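Local coordinates for branched-chain-amino-acid aminotransferase (Pseudomonas aeruginosa, PDB 6NST), which probably catalyses the pyridoxal-phosphate-dependent transfer of the amino group between leucine, isoleucine or valine and 2-oxoglutarate, at residues I202-V207 / V246-E251; A180-M185 / S196-F201; V37-R42 / T59-D64; R143-T148 / L172-S177. The protein carries 1 engineered substitution. All coordinates share one frame; numbering follows the deposited sequence.

Interaction 1 of 4, residues I202-V207 / V246-E251; sequences IIKDGV and VYIADE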
loop_
_atom_site.group_PDB
_atom_site.type_symbol
_atom_site.label_atom_id
_atom_site.label_comp_id
_atom_site.label_asym_id
_atom_site.label_seq_id
_atom_site.Cartn_x
_atom_site.Cartn_y
_atom_site.Cartn_z
ATOM N N ILE A 202 25.345 -5.110 2.693
ATOM C CA ILE A 202 25.650 -5.369 4.093
ATOM C C ILE A 202 26.280 -6.750 4.202
ATOM O O ILE A 202 26.036 -7.634 3.375
ATOM C CB ILE A 202 24.407 -5.259 5.010
ATOM C CG1 ILE A 202 23.388 -6.351 4.691
ATOM C CG2 ILE A 202 23.763 -3.883 4.889
ATOM C CD1 ILE A 202 22.187 -6.336 5.617
ATOM N N ILE A 203 27.115 -6.922 5.223
ATOM C CA ILE A 203 27.788 -8.185 5.502
ATOM C C ILE A 203 27.413 -8.619 6.911
ATOM O O ILE A 203 27.458 -7.813 7.847
ATOM C CB ILE A 203 29.319 -8.068 5.352
ATOM C CG1 ILE A 203 29.724 -8.024 3.876
ATOM C CG2 ILE A 203 30.020 -9.229 6.044
ATOM C CD1 ILE A 203 29.640 -6.655 3.247
ATOM N N LYS A 204 27.036 -9.887 7.057
ATOM C CA LYS A 204 26.701 -10.456 8.359
ATOM C C LYS A 204 27.275 -11.864 8.411
ATOM O O LYS A 204 26.851 -12.737 7.644
ATOM C CB LYS A 204 25.188 -10.466 8.590
ATOM C CG LYS A 204 24.767 -10.910 9.986
ATOM C CD LYS A 204 25.420 -10.055 11.058
ATOM C CE LYS A 204 24.918 -10.424 12.448
ATOM N NZ LYS A 204 23.464 -10.129 12.614
ATOM N N ASP A 205 28.248 -12.075 9.301
ATOM C CA ASP A 205 28.886 -13.379 9.491
ATOM C C ASP A 205 29.534 -13.879 8.201
ATOM O O ASP A 205 29.419 -15.051 7.835
ATOM C CB ASP A 205 27.891 -14.405 10.039
ATOM C CG ASP A 205 27.285 -13.973 11.360
ATOM O OD1 ASP A 205 27.998 -13.330 12.157
ATOM O OD2 ASP A 205 26.094 -14.267 11.599
ATOM N N GLY A 206 30.226 -12.978 7.504
ATOM C CA GLY A 206 30.968 -13.331 6.312
ATOM C C GLY A 206 30.142 -13.521 5.061
ATOM O O GLY A 206 30.696 -13.926 4.031
ATOM N N VAL A 207 28.842 -13.246 5.109
ATOM C CA VAL A 207 27.959 -13.386 3.957
ATOM C C VAL A 207 27.516 -11.997 3.520
ATOM O O VAL A 207 27.193 -11.145 4.356
ATOM C CB VAL A 207 26.747 -14.283 4.282
ATOM C CG1 VAL A 207 25.859 -14.449 3.058
ATOM C CG2 VAL A 207 27.215 -15.636 4.794
ATOM N N VAL A 246 20.148 -3.582 8.731
ATOM C CA VAL A 246 21.389 -2.865 8.463
ATOM C C VAL A 246 22.061 -2.443 9.765
ATOM O O VAL A 246 23.295 -2.437 9.858
ATOM C CB VAL A 246 21.115 -1.650 7.554
ATOM C CG1 VAL A 246 22.412 -0.919 7.222
ATOM C CG2 VAL A 246 20.400 -2.084 6.283
ATOM N N TYR A 247 21.270 -2.090 10.785
ATOM C CA TYR A 247 21.837 -1.624 12.048
ATOM C C TYR A 247 22.741 -2.678 12.679
ATOM O O TYR A 247 23.762 -2.343 13.291
ATOM C CB TYR A 247 20.724 -1.247 13.032
ATOM C CG TYR A 247 19.821 -0.100 12.621
ATOM C CD1 TYR A 247 20.155 0.750 11.572
ATOM C CD2 TYR A 247 18.628 0.137 13.301
ATOM C CE1 TYR A 247 19.322 1.798 11.207
ATOM C CE2 TYR A 247 17.793 1.178 12.944
ATOM C CZ TYR A 247 18.143 2.005 11.895
ATOM O OH TYR A 247 17.313 3.046 11.541
ATOM N N ILE A 248 22.385 -3.953 12.542
ATOM C CA ILE A 248 23.090 -5.034 13.222
ATOM C C ILE A 248 23.997 -5.813 12.265
ATOM O O ILE A 248 24.418 -6.925 12.583
ATOM C CB ILE A 248 22.114 -5.977 13.940
ATOM C CG1 ILE A 248 21.166 -6.632 12.933
ATOM C CG2 ILE A 248 21.349 -5.222 15.011
ATOM C CD1 ILE A 248 20.187 -7.606 13.554
ATOM N N ALA A 249 24.302 -5.253 11.099
ATOM C CA ALA A 249 25.228 -5.905 10.188
ATOM C C ALA A 249 26.666 -5.712 10.657
ATOM O O ALA A 249 26.985 -4.761 11.376
ATOM C CB ALA A 249 25.063 -5.360 8.769
ATOM N N ASP A 250 27.536 -6.639 10.245
ATOM C CA ASP A 250 28.957 -6.509 10.555
ATOM C C ASP A 250 29.603 -5.410 9.722
ATOM O O ASP A 250 30.440 -4.650 10.225
ATOM C CB ASP A 250 29.677 -7.838 10.321
ATOM C CG ASP A 250 29.179 -8.944 11.231
ATOM O OD1 ASP A 250 28.705 -8.638 12.343
ATOM O OD2 ASP A 250 29.269 -10.125 10.832
ATOM N N GLU A 251 29.234 -5.317 8.446
ATOM C CA GLU A 251 29.772 -4.317 7.535
ATOM C C GLU A 251 28.640 -3.764 6.682
ATOM O O GLU A 251 27.546 -4.328 6.619
ATOM C CB GLU A 251 30.862 -4.896 6.624
ATOM C CG GLU A 251 32.044 -5.506 7.346
ATOM C CD GLU A 251 33.011 -6.175 6.390
ATOM O OE1 GLU A 251 33.425 -7.320 6.668
ATOM O OE2 GLU A 251 33.350 -5.557 5.359
HETATM O O HOH W 1 27.972 -10.945 13.554
HETATM O O HOH W 2 31.076 -10.557 8.982
#

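Interaction 2 of 4, residues A180-M185 / S196-F201; sequences ADEAMM and SGENIF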
loop_
_atom_site.group_PDB
_atom_site.type_symbol
_atom_site.label_atom_id
_atom_site.label_comp_id
_atom_site.label_asym_id
_atom_site.label_seq_id
_atom_site.Cartn_x
_atom_site.Cartn_y
_atom_site.Cartn_z
ATOM N N ALA A 180 24.664 13.997 8.134
ATOM C CA ALA A 180 25.210 12.809 7.499
ATOM C C ALA A 180 25.803 13.141 6.134
ATOM O O ALA A 180 25.713 14.266 5.637
ATOM C CB ALA A 180 24.129 11.733 7.357
ATOM N N ASP A 181 26.416 12.128 5.525
ATOM C CA ASP A 181 26.990 12.246 4.191
ATOM C C ASP A 181 26.104 11.661 3.109
ATOM O O ASP A 181 26.203 12.077 1.950
ATOM C CB ASP A 181 28.352 11.547 4.137
ATOM C CG ASP A 181 29.282 12.015 5.224
ATOM O OD1 ASP A 181 29.406 13.244 5.407
ATOM O OD2 ASP A 181 29.876 11.154 5.905
ATOM N N GLU A 182 25.247 10.705 3.454
ATOM C CA GLU A 182 24.431 10.033 2.458
ATOM C C GLU A 182 23.129 9.599 3.110
ATOM O O GLU A 182 23.023 9.507 4.335
ATOM C CB GLU A 182 25.179 8.837 1.849
ATOM C CG GLU A 182 24.581 8.284 0.560
ATOM C CD GLU A 182 24.302 9.364 -0.469
ATOM O OE1 GLU A 182 23.196 9.940 -0.437
ATOM O OE2 GLU A 182 25.189 9.644 -1.303
ATOM N N ALA A 183 22.128 9.354 2.272
ATOM C CA ALA A 183 20.834 8.864 2.714
ATOM C C ALA A 183 20.673 7.402 2.324
ATOM O O ALA A 183 21.289 6.925 1.367
ATOM C CB ALA A 183 19.695 9.693 2.113
ATOM N N MET A 184 19.853 6.688 3.091
ATOM C CA MET A 184 19.446 5.326 2.771
ATOM C C MET A 184 17.964 5.356 2.420
ATOM O O MET A 184 17.143 5.810 3.224
ATOM C CB MET A 184 19.714 4.374 3.940
ATOM C CG MET A 184 19.552 2.894 3.593
ATOM S SD MET A 184 20.013 1.745 4.914
ATOM C CE MET A 184 18.669 1.968 6.076
ATOM N N MET A 185 17.628 4.883 1.223
ATOM C CA MET A 185 16.266 4.966 0.710
ATOM C C MET A 185 15.488 3.693 1.016
ATOM O O MET A 185 16.017 2.584 0.905
ATOM C CB MET A 185 16.266 5.197 -0.802
ATOM C CG MET A 185 17.219 6.272 -1.282
ATOM S SD MET A 185 16.783 7.898 -0.660
ATOM C CE MET A 185 15.081 8.032 -1.197
ATOM N N SER A 196 21.085 7.341 -2.086
ATOM C CA SER A 196 20.538 8.373 -2.961
ATOM C C SER A 196 20.937 8.144 -4.412
ATOM O O SER A 196 20.170 8.467 -5.326
ATOM C CB SER A 196 20.995 9.755 -2.496
ATOM O OG SER A 196 20.523 10.772 -3.361
ATOM N N GLY A 197 22.123 7.589 -4.645
ATOM C CA GLY A 197 22.560 7.261 -5.987
ATOM C C GLY A 197 23.537 6.105 -6.012
ATOM O O GLY A 197 24.332 5.974 -6.946
ATOM N N GLU A 198 23.490 5.260 -4.981
ATOM C CA GLU A 198 24.380 4.115 -4.866
ATOM C C GLU A 198 23.585 2.897 -4.423
ATOM O O GLU A 198 22.613 3.015 -3.675
ATOM C CB GLU A 198 25.518 4.359 -3.858
ATOM C CG GLU A 198 26.225 5.697 -3.983
ATOM C CD GLU A 198 25.504 6.810 -3.247
ATOM O OE1 GLU A 198 24.513 6.520 -2.542
ATOM O OE2 GLU A 198 25.929 7.977 -3.376
ATOM N N ASN A 199 24.007 1.726 -4.890
ATOM C CA ASN A 199 23.489 0.477 -4.353
ATOM C C ASN A 199 24.163 0.173 -3.021
ATOM O O ASN A 199 25.324 0.526 -2.796
ATOM C CB ASN A 199 23.712 -0.675 -5.335
ATOM C CG ASN A 199 22.795 -0.599 -6.543
ATOM O OD1 ASN A 199 23.159 -0.049 -7.584
ATOM N ND2 ASN A 199 21.596 -1.153 -6.409
ATOM N N ILE A 200 23.424 -0.481 -2.129
ATOM C CA ILE A 200 23.877 -0.711 -0.763
ATOM C C ILE A 200 24.095 -2.203 -0.548
ATOM O O ILE A 200 23.365 -3.040 -1.094
ATOM C CB ILE A 200 22.883 -0.131 0.267
ATOM C CG1 ILE A 200 23.479 -0.174 1.678
ATOM C CG2 ILE A 200 21.548 -0.859 0.214
ATOM C CD1 ILE A 200 22.729 0.678 2.686
ATOM N N PHE A 201 25.125 -2.531 0.227
ATOM C CA PHE A 201 25.449 -3.898 0.600
ATOM C C PHE A 201 25.661 -3.960 2.104
ATOM O O PHE A 201 26.094 -2.986 2.721
ATOM C CB PHE A 201 26.720 -4.403 -0.104
ATOM C CG PHE A 201 26.562 -4.630 -1.583
ATOM C CD1 PHE A 201 26.514 -3.562 -2.466
ATOM C CD2 PHE A 201 26.498 -5.917 -2.094
ATOM C CE1 PHE A 201 26.382 -3.775 -3.826
ATOM C CE2 PHE A 201 26.365 -6.136 -3.451
ATOM C CZ PHE A 201 26.308 -5.064 -4.319
#

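Interaction 3 of 4, residues V37-R42 / T59-D64; sequences VFEGVR and TDRLFD. With SO4 (sulfate ion), chain G.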
loop_
_atom_site.group_PDB
_atom_site.type_symbol
_atom_site.label_atom_id
_atom_site.label_comp_id
_atom_site.label_asym_id
_atom_site.label_seq_id
_atom_site.Cartn_x
_atom_site.Cartn_y
_atom_site.Cartn_z
ATOM N N VAL A 37 17.258 10.661 -20.762
ATOM C CA VAL A 37 18.042 9.605 -20.134
ATOM C C VAL A 37 19.508 10.013 -20.149
ATOM O O VAL A 37 19.947 10.797 -20.998
ATOM C CB VAL A 37 17.834 8.240 -20.831
ATOM C CG1 VAL A 37 16.353 7.886 -20.870
ATOM C CG2 VAL A 37 18.415 8.253 -22.234
ATOM N N PHE A 38 20.265 9.491 -19.187
ATOM C CA PHE A 38 21.674 9.837 -19.068
ATOM C C PHE A 38 22.425 8.679 -18.431
ATOM O O PHE A 38 21.835 7.693 -17.983
ATOM C CB PHE A 38 21.874 11.128 -18.261
ATOM C CG PHE A 38 21.628 10.976 -16.786
ATOM C CD1 PHE A 38 22.687 10.891 -15.899
ATOM C CD2 PHE A 38 20.336 10.927 -16.285
ATOM C CE1 PHE A 38 22.466 10.757 -14.542
ATOM C CE2 PHE A 38 20.108 10.792 -14.927
ATOM C CZ PHE A 38 21.176 10.707 -14.054
ATOM N N GLU A 39 23.749 8.811 -18.403
ATOM C CA GLU A 39 24.618 7.799 -17.826
ATOM C C GLU A 39 25.734 8.476 -17.046
ATOM O O GLU A 39 26.064 9.644 -17.268
ATOM C CB GLU A 39 25.213 6.879 -18.901
ATOM C CG GLU A 39 24.326 5.704 -19.282
ATOM C CD GLU A 39 24.069 4.773 -18.110
ATOM O OE1 GLU A 39 22.909 4.343 -17.931
ATOM O OE2 GLU A 39 25.028 4.481 -17.362
ATOM N N GLY A 40 26.302 7.724 -16.109
ATOM C CA GLY A 40 27.501 8.138 -15.412
ATOM C C GLY A 40 28.608 7.142 -15.675
ATOM O O GLY A 40 28.484 5.965 -15.327
ATOM N N VAL A 41 29.684 7.591 -16.315
ATOM C CA VAL A 41 30.758 6.709 -16.748
ATOM C C VAL A 41 32.082 7.264 -16.243
ATOM O O VAL A 41 32.266 8.480 -16.133
ATOM C CB VAL A 41 30.775 6.547 -18.286
ATOM C CG1 VAL A 41 31.583 5.327 -18.686
ATOM C CG2 VAL A 41 29.354 6.449 -18.832
ATOM N N ARG A 42 33.007 6.361 -15.928
ATOM C CA ARG A 42 34.320 6.730 -15.418
ATOM C C ARG A 42 35.409 6.273 -16.378
ATOM O O ARG A 42 35.320 5.190 -16.969
ATOM C CB ARG A 42 34.576 6.123 -14.034
ATOM C CG ARG A 42 33.856 6.821 -12.894
ATOM C CD ARG A 42 34.439 8.195 -12.612
ATOM N NE ARG A 42 35.797 8.113 -12.086
ATOM C CZ ARG A 42 36.090 7.867 -10.813
ATOM N NH1 ARG A 42 37.355 7.812 -10.421
ATOM N NH2 ARG A 42 35.119 7.672 -9.931
ATOM N N THR A 59 26.765 2.112 -22.263
ATOM C CA THR A 59 26.105 2.451 -23.517
ATOM C C THR A 59 24.853 1.608 -23.723
ATOM O O THR A 59 23.827 2.116 -24.191
ATOM C CB THR A 59 27.079 2.275 -24.685
ATOM O OG1 THR A 59 28.161 3.206 -24.550
ATOM C CG2 THR A 59 26.378 2.513 -26.016
ATOM N N ASP A 60 24.912 0.322 -23.364
ATOM C CA ASP A 60 23.738 -0.538 -23.487
ATOM C C ASP A 60 22.622 -0.085 -22.555
ATOM O O ASP A 60 21.442 -0.142 -22.915
ATOM C CB ASP A 60 24.109 -1.992 -23.195
ATOM C CG ASP A 60 24.826 -2.658 -24.352
ATOM O OD1 ASP A 60 24.852 -2.075 -25.456
ATOM O OD2 ASP A 60 25.363 -3.768 -24.152
ATOM N N ARG A 61 22.974 0.362 -21.347
ATOM C CA ARG A 61 21.949 0.832 -20.425
ATOM C C ARG A 61 21.351 2.151 -20.888
ATOM O O ARG A 61 20.160 2.402 -20.664
ATOM C CB ARG A 61 22.523 0.968 -19.016
ATOM C CG ARG A 61 21.462 1.140 -17.944
ATOM C CD ARG A 61 22.057 1.014 -16.556
ATOM N NE ARG A 61 22.981 2.101 -16.250
ATOM C CZ ARG A 61 23.654 2.207 -15.110
ATOM N NH1 ARG A 61 24.474 3.232 -14.913
ATOM N NH2 ARG A 61 23.506 1.287 -14.164
ATOM N N LEU A 62 22.151 3.000 -21.539
ATOM C CA LEU A 62 21.609 4.232 -22.103
ATOM C C LEU A 62 20.546 3.926 -23.152
ATOM O O LEU A 62 19.467 4.532 -23.148
ATOM C CB LEU A 62 22.730 5.077 -22.704
ATOM C CG LEU A 62 22.328 6.489 -23.133
ATOM C CD1 LEU A 62 22.004 7.350 -21.916
ATOM C CD2 LEU A 62 23.415 7.134 -23.981
ATOM N N PHE A 63 20.827 2.980 -24.052
ATOM C CA PHE A 63 19.844 2.610 -25.064
ATOM C C PHE A 63 18.664 1.869 -24.453
ATOM O O PHE A 63 17.528 2.024 -24.921
ATOM C CB PHE A 63 20.509 1.773 -26.158
ATOM C CG PHE A 63 21.251 2.596 -27.174
ATOM C CD1 PHE A 63 22.433 3.235 -26.839
ATOM C CD2 PHE A 63 20.761 2.736 -28.464
ATOM C CE1 PHE A 63 23.115 3.999 -27.773
ATOM C CE2 PHE A 63 21.440 3.497 -29.403
ATOM C CZ PHE A 63 22.617 4.129 -29.056
ATOM N N ASP A 64 18.908 1.069 -23.411
ATOM C CA ASP A 64 17.808 0.488 -22.647
ATOM C C ASP A 64 16.928 1.575 -22.044
ATOM O O ASP A 64 15.696 1.522 -22.145
ATOM C CB ASP A 64 18.353 -0.425 -21.547
ATOM C CG ASP A 64 18.670 -1.817 -22.046
ATOM O OD1 ASP A 64 18.489 -2.074 -23.255
ATOM O OD2 ASP A 64 19.093 -2.659 -21.226
HETATM S S SO4 G . 25.966 2.702 -11.182
HETATM O O1 SO4 G . 25.512 2.035 -12.398
HETATM O O2 SO4 G . 26.575 3.979 -11.527
HETATM O O3 SO4 G . 24.829 2.929 -10.290
HETATM O O4 SO4 G . 26.951 1.860 -10.509
#

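Interaction 4 of 4, residues R143-T148 / L172-S177; sequences RTSSFT and LQEAIS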
loop_
_atom_site.group_PDB
_atom_site.type_symbol
_atom_site.label_atom_id
_atom_site.label_comp_id
_atom_site.label_asym_id
_atom_site.label_seq_id
_atom_site.Cartn_x
_atom_site.Cartn_y
_atom_site.Cartn_z
ATOM N N ARG A 143 21.981 8.530 7.090
ATOM C CA ARG A 143 20.677 8.687 7.717
ATOM C C ARG A 143 19.611 8.147 6.777
ATOM O O ARG A 143 19.645 8.421 5.573
ATOM C CB ARG A 143 20.394 10.153 8.056
ATOM C CG ARG A 143 21.235 10.696 9.195
ATOM C CD ARG A 143 20.953 12.170 9.446
ATOM N NE ARG A 143 19.604 12.397 9.951
ATOM C CZ ARG A 143 19.255 12.272 11.228
ATOM N NH1 ARG A 143 20.157 11.913 12.133
ATOM N NH2 ARG A 143 18.002 12.497 11.601
ATOM N N THR A 144 18.674 7.378 7.323
ATOM C CA THR A 144 17.572 6.870 6.517
ATOM C C THR A 144 16.689 8.027 6.061
ATOM O O THR A 144 16.287 8.871 6.868
ATOM C CB THR A 144 16.750 5.855 7.306
ATOM O OG1 THR A 144 17.600 4.790 7.749
ATOM C CG2 THR A 144 15.640 5.282 6.440
ATOM N N SER A 145 16.399 8.069 4.764
ATOM C CA SER A 145 15.634 9.170 4.196
ATOM C C SER A 145 14.163 9.069 4.576
ATOM O O SER A 145 13.576 7.983 4.570
ATOM C CB SER A 145 15.774 9.179 2.673
ATOM O OG SER A 145 14.919 10.145 2.087
ATOM N N SER A 146 13.567 10.217 4.905
ATOM C CA SER A 146 12.129 10.295 5.118
ATOM C C SER A 146 11.354 10.347 3.811
ATOM O O SER A 146 10.124 10.232 3.832
ATOM C CB SER A 146 11.777 11.520 5.969
ATOM O OG SER A 146 11.983 12.722 5.243
ATOM N N PHE A 147 12.039 10.528 2.685
ATOM C CA PHE A 147 11.412 10.451 1.374
ATOM C C PHE A 147 11.414 9.003 0.899
ATOM O O PHE A 147 12.454 8.336 0.921
ATOM C CB PHE A 147 12.143 11.336 0.362
ATOM C CG PHE A 147 12.119 12.796 0.703
ATOM C CD1 PHE A 147 11.064 13.596 0.295
ATOM C CD2 PHE A 147 13.153 13.371 1.421
ATOM C CE1 PHE A 147 11.037 14.941 0.605
ATOM C CE2 PHE A 147 13.132 14.716 1.735
ATOM C CZ PHE A 147 12.075 15.502 1.325
ATOM N N THR A 148 10.250 8.524 0.474
ATOM C CA THR A 148 10.138 7.164 -0.031
ATOM C C THR A 148 10.759 7.064 -1.420
ATOM O O THR A 148 10.594 7.957 -2.255
ATOM C CB THR A 148 8.670 6.742 -0.071
ATOM O OG1 THR A 148 8.097 6.891 1.234
ATOM C CG2 THR A 148 8.532 5.299 -0.512
ATOM N N LEU A 172 19.234 13.445 -0.526
ATOM C CA LEU A 172 20.618 13.778 -0.206
ATOM C C LEU A 172 20.693 15.054 0.623
ATOM O O LEU A 172 21.438 15.120 1.607
ATOM C CB LEU A 172 21.444 13.922 -1.486
ATOM C CG LEU A 172 22.903 14.343 -1.262
ATOM C CD1 LEU A 172 23.637 13.315 -0.409
ATOM C CD2 LEU A 172 23.632 14.571 -2.581
ATOM N N GLN A 173 19.921 16.074 0.241
ATOM C CA GLN A 173 19.901 17.314 1.007
ATOM C C GLN A 173 19.417 17.074 2.433
ATOM O O GLN A 173 19.927 17.685 3.379
ATOM C CB GLN A 173 19.021 18.350 0.305
ATOM C CG GLN A 173 19.013 19.704 0.989
ATOM C CD GLN A 173 20.410 20.265 1.179
ATOM O OE1 GLN A 173 21.247 20.200 0.278
ATOM N NE2 GLN A 173 20.673 20.809 2.363
ATOM N N GLU A 174 18.436 16.185 2.607
ATOM C CA GLU A 174 17.966 15.868 3.952
ATOM C C GLU A 174 19.066 15.221 4.780
ATOM O O GLU A 174 19.266 15.575 5.948
ATOM C CB GLU A 174 16.746 14.947 3.890
ATOM C CG GLU A 174 16.265 14.497 5.267
ATOM C CD GLU A 174 15.131 13.492 5.205
ATOM O OE1 GLU A 174 15.127 12.649 4.283
ATOM O OE2 GLU A 174 14.244 13.548 6.081
ATOM N N ALA A 175 19.790 14.266 4.192
ATOM C CA ALA A 175 20.861 13.595 4.918
ATOM C C ALA A 175 21.969 14.563 5.298
ATOM O O ALA A 175 22.568 14.433 6.371
ATOM C CB ALA A 175 21.421 12.445 4.082
ATOM N N ILE A 176 22.250 15.543 4.440
ATOM C CA ILE A 176 23.299 16.512 4.739
ATOM C C ILE A 176 22.839 17.483 5.821
ATOM O O ILE A 176 23.582 17.774 6.766
ATOM C CB ILE A 176 23.726 17.243 3.453
ATOM C CG1 ILE A 176 24.370 16.252 2.478
ATOM C CG2 ILE A 176 24.678 18.380 3.774
ATOM C CD1 ILE A 176 24.765 16.864 1.149
ATOM N N SER A 177 21.606 17.987 5.714
ATOM C CA SER A 177 21.087 18.899 6.728
ATOM C C SER A 177 20.935 18.226 8.086
ATOM O O SER A 177 20.848 18.921 9.102
ATOM C CB SER A 177 19.744 19.485 6.282
ATOM O OG SER A 177 18.765 18.472 6.123
#

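Interaction 1 of 4, residues I202-V207 / V246-E251
D250 turns its carboxylate into the K204-V207 turn, where OD2 takes the backbone N-H of D205 in an almost straight bond (D205 N to D250 OD2 2.7 Å, 172° at the hydrogen). That N-H arrives on the anti side of the oxygen, well out of the carboxylate plane. D250 CG lies beside its own backbone N (chi1 -63°), which swings the acid over to the turn. The carboxylate of D205 stands 60° from that of D250, their nearest oxygens 3.7 Å apart (D205 OD1 to D250 OD2). Water 1 donates to OD1 of both aspartates and should ease this like-charge meeting; water 2 links G206 N to D250 OD2. The turn is of type I', and beneath it D250 and E251 together face I203 in a classic beta bulge. Here I203 O receives E251 N (3.1 Å) and, more weakly, D250 N, while I203 N donates to E251 O. I203 and E251 lie on one face of the sheet with their CB atoms 3.7 Å apart; the carboxylate of E251 continues to the backbone N of V280 and T281. K204 runs at about a right angle to D250, its bent chain bringing NZ to I248 O in a weak bond of 3.3 Å. Deeper in, I202 lays CB against A249 CB (3.8 Å) and crosses V246 roughly perpendicularly, I202 CG2 to V246 CG1 4.0 Å.

Interaction 2 of 4, residues A180-M185 / S196-F201
E182 and E198 point their acids at each other from opposite directions, and this is the main polar meeting of the contact. Their carboxylate planes are 51° apart and the nearest oxygens, E182 OE2 and E198 OE2, lie 2.8 Å from one another. Two carboxylates so close are probably not both ionised; a proton held by one of them would account for the spacing. The other oxygen of E182 is engaged too: OE1 accepts the backbone N-H of A183 on its anti side (A183 N to E182 OE1 3.0 Å). E182 reaches this position through a bend at chi2 (50°), which folds the acid back toward its own strand. E182 OE1 also lies close to S196 CB, 3.0 Å in the model. The hydroxyl of S196 is directed elsewhere, to S168 O.

Backbone bonding between the segments amounts to one weak link, S196 N to A183 O at 3.5 Å. The apolar part is M184 on I200: the two side chains cross at about a right angle, M184 SD 3.7 Å from I200 CD1, while F254 of strand 251-256 touches E182, E198 and I200.

Strand 182-186 thus meets the chain leading into strand 199-204 within the mixed sheet, and the latter segment carries part of the sequence signature of class-IV aminotransferases, with E198 about 10 Å, side chain to side chain, from the predicted cofactor lysine K160.

Interaction 3 of 4, residues V37-R42 / T59-D64
E39 and R61 form a two-point salt bridge, the arginine presenting its NE side so that each carboxylate oxygen receives one nitrogen. R61 NE donates to E39 OE1 at 2.8 Å, close to the guanidinium plane, and R61 NH1 donates to E39 OE2, also at 2.8 Å, using that oxygen's syn lone pair. The two flat groups are not coplanar but turned 37° apart. A second edge of R61 meets the bound sulfate, whose O1 lies in the guanidinium plane and takes bonds from NH2 (2.8 Å) and NH1 (3.0 Å); NH2 also bonds N218 O weakly. One arginine therefore spans a carboxylate and an anion, and the fork should fix its rotation.

Below this, L62 holds the helix to the strand: its CB rests on E39 CG at 3.8 Å, and CD1 packs on V37 CG2 at 3.7 Å. The aliphatic part of E39 slides past L62 in the opposite direction and bends at chi2 (-62°), which lifts the acid off the leucine and up to R61.

Further out, H58 ND1 bonds E39 OE2, so this oxygen has two partners. The sulfate is gripped as well by T257 OG1, T221 OG1 and I220 N, the last at the start of helix 220-231. Such an arginine, two threonines and a helix-start amide match the cup that receives the phosphate of pyridoxal phosphate in class-IV aminotransferases, and the sulfate, probably from the crystallisation liquor, seems to occupy it.

Interaction 4 of 4, residues R143-T148 / L172-S177
E174 reaches across to S146 and points its two carboxylate oxygens at the backbone N and the hydroxyl of that serine. OE1 takes the amide (S146 N to E174 OE1 3.0 Å, 153° at the hydrogen) and OE2 takes the hydroxyl in a short bond, S146 OG to E174 OE2 2.5 Å. Both donors come in on the syn side, each tilted by more than 20° from the carboxylate plane. The glutamate is fully extended, with CG opposite the backbone N (chi1 176°), and that length is what carries the acid to the corner of the chain at S146 and F147. S146 in turn has OG set between its own N and carbonyl carbon, facing the acid.

F147 adds its ring beside the same group: CD2 lies 3.6 Å from E174 OE1, with ring and carboxylate planes 69° apart. The corner is braced from within by S145, whose OG accepts F147 N at 3.0 Å in an ST turn and sits at the edge of the F147 ring. R143 runs its chain past the helix, R143 CD 4.1 Å from A175 O; its guanidinium bonds to E174 O and S177 OG of a neighbouring subunit.

Strand 140-145 and helix 166-177 are the first two elements of a beta-alpha-beta unit completed by strand 182-186, and this contact ties the corner that follows the strand to the helix. R243 of that neighbouring subunit bonds the same serine hydroxyl, so S146 OG links the two charged groups; with an amide and a hydroxyl both donating to it, the E174 carboxylate is probably ionised.

Overall arrangement
Interactions 1, 2 and 4 belong to the mixed sheet and its covering helix, whereas interaction 3 stands apart on the antiparallel sheet. Interactions 2 and 4 are the most closely joined, their centres 9 Å apart: A180 N probably bonds A175 O at 2.8 Å, and S145 N probably bonds M184 O at 2.8 Å. Interactions 1 and 2 share strand 199-204 and touch where V246 CG2 meets M184 SD at 4.1 Å. Interaction 3 lies at the probable cofactor site, with its sulfate and with the F38 side chain about 4 Å from that of K160. Nearest atoms of interactions 2 and 3 are about 7 Å apart. Between interactions 1 and 3 the nearest atoms are about 18 Å apart.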